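Side-chain contact in NDP-rhamnosyltransferase (Saccharopolyspora spinosa, PDB 3TSA), which belongs to the GT-B class of glycosyltransferases, enzymes built from two Rossmann-like domains that face each other across a cleft: residues A[244-249]-A[269-274]. Residues are numbered along the deposited sequence; the frame is centred on the assembly and turned at random.
Sequences AATELP and PDNARI
The side-chain amide of Asn271 reaches over to the backbone of Thr246 in helix 236-246, where ND2 donates to the carbonyl O of Thr246 at 2.8 Å. The bond is nearly straight, 164° at the hydrogen, and the acceptor lies close to the amide plane, although ND2 approaches the carbonyl well off its axis, at a C=O...N angle of 116°. The other arm of the amide, OD1, sits 3.6 Å from CB of Thr246 and accepts a hydrogen bond from a water 2.8 Å away; the same water also donates, at 3.2 Å, to the carbonyl O of Thr246. Beside this polar patch, CG of the Pro269 ring meets CG2 of Thr246 at 3.7 Å, the two side chains crossing at about a right angle, and CB of Ala272 touches the same methyl more loosely, at 4.1 Å. OG1 of Thr246 stands between the backbone N and the carbonyl carbon (chi1 57°), hydrogen-bonded to Val242 O, which leaves CG2 anti to the carbonyl carbon, facing Pro269 and Ala272. A type I turn from Pro269 to Ala272 presents Asn271 just ahead of edge strand 272-274, and ND2 makes a second bond to the carbonyl of Val251. One amide nitrogen thus links this turn to both the end region of helix 236-246 and the start of strand 251-256; with water donating to OD1, this should hold the amide in one orientation.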
# COMPACT_ATOMS: atom_id res chain seq x y z
N ALA A 244 23.09 16.43 -22.33
CA ALA A 244 24.35 15.80 -22.04
C ALA A 244 24.29 14.27 -22.30
O ALA A 244 25.26 13.69 -22.87
CB ALA A 244 24.73 16.11 -20.60
N ALA A 245 23.20 13.63 -21.88
CA ALA A 245 23.13 12.16 -22.00
C ALA A 245 22.98 11.77 -23.47
O ALA A 245 23.67 10.87 -23.95
CB ALA A 245 21.97 11.54 -21.16
N THR A 246 22.05 12.39 -24.17
CA THR A 246 21.69 11.82 -25.49
C THR A 246 22.77 12.10 -26.54
O THR A 246 22.82 11.42 -27.58
CB THR A 246 20.32 12.31 -25.99
OG1 THR A 246 20.29 13.75 -26.06
CG2 THR A 246 19.20 11.79 -25.06
N GLU A 247 23.58 13.11 -26.32
CA GLU A 247 24.65 13.41 -27.22
C GLU A 247 25.84 12.50 -27.10
O GLU A 247 26.70 12.48 -27.95
CB GLU A 247 25.11 14.83 -26.94
CG GLU A 247 24.14 15.82 -27.53
CD GLU A 247 24.71 17.24 -27.46
OE1 GLU A 247 23.85 18.15 -27.41
OE2 GLU A 247 25.97 17.42 -27.44
N LEU A 248 25.93 11.73 -26.02
CA LEU A 248 27.07 10.92 -25.75
C LEU A 248 26.97 9.63 -26.54
O LEU A 248 25.87 9.04 -26.60
CB LEU A 248 27.18 10.66 -24.24
CG LEU A 248 28.55 10.12 -23.82
CD1 LEU A 248 29.67 11.08 -24.08
CD2 LEU A 248 28.57 9.61 -22.41
N PRO A 249 28.13 9.21 -27.18
CA PRO A 249 28.13 8.01 -28.00
C PRO A 249 27.79 6.87 -27.09
O PRO A 249 28.34 6.79 -25.96
CB PRO A 249 29.61 7.84 -28.45
CG PRO A 249 30.29 9.17 -28.25
CD PRO A 249 29.46 9.91 -27.19
N PRO A 269 15.28 12.86 -29.13
CA PRO A 269 16.06 12.02 -30.05
C PRO A 269 15.68 10.59 -30.00
O PRO A 269 14.97 10.15 -29.05
CB PRO A 269 17.49 12.12 -29.50
CG PRO A 269 17.31 12.43 -28.12
CD PRO A 269 16.16 13.45 -28.11
N ASP A 270 16.21 9.84 -30.96
CA ASP A 270 15.79 8.49 -31.16
C ASP A 270 16.43 7.62 -30.06
O ASP A 270 15.98 6.51 -29.84
CB ASP A 270 16.12 7.97 -32.61
CG ASP A 270 16.43 9.12 -33.63
OD1 ASP A 270 16.51 8.82 -34.85
OD2 ASP A 270 16.67 10.33 -33.26
N ASN A 271 17.48 8.13 -29.39
CA ASN A 271 18.13 7.37 -28.25
C ASN A 271 17.58 7.80 -26.86
O ASN A 271 18.28 7.66 -25.85
CB ASN A 271 19.66 7.45 -28.26
CG ASN A 271 20.22 8.87 -28.15
OD1 ASN A 271 19.58 9.84 -28.57
ND2 ASN A 271 21.42 9.00 -27.53
N ALA A 272 16.35 8.31 -26.84
CA ALA A 272 15.63 8.62 -25.62
C ALA A 272 14.31 7.89 -25.54
O ALA A 272 13.64 7.71 -26.55
CB ALA A 272 15.43 10.15 -25.48
N ARG A 273 13.90 7.48 -24.34
CA ARG A 273 12.57 6.94 -24.13
C ARG A 273 11.94 7.68 -22.97
O ARG A 273 12.62 7.90 -21.98
CB ARG A 273 12.68 5.51 -23.74
CG ARG A 273 11.34 4.93 -23.22
CD ARG A 273 11.53 3.53 -22.68
NE ARG A 273 11.83 2.66 -23.79
CZ ARG A 273 10.90 2.10 -24.58
NH1 ARG A 273 9.60 2.30 -24.36
NH2 ARG A 273 11.29 1.31 -25.58
N ILE A 274 10.68 8.11 -23.11
CA ILE A 274 9.91 8.69 -22.02
C ILE A 274 9.21 7.57 -21.28
O ILE A 274 8.39 6.86 -21.87
CB ILE A 274 8.89 9.80 -22.50
CG1 ILE A 274 9.60 10.93 -23.33
CG2 ILE A 274 8.15 10.34 -21.26
CD1 ILE A 274 8.64 12.02 -24.03
O HOH W 1 21.02 11.57 -30.25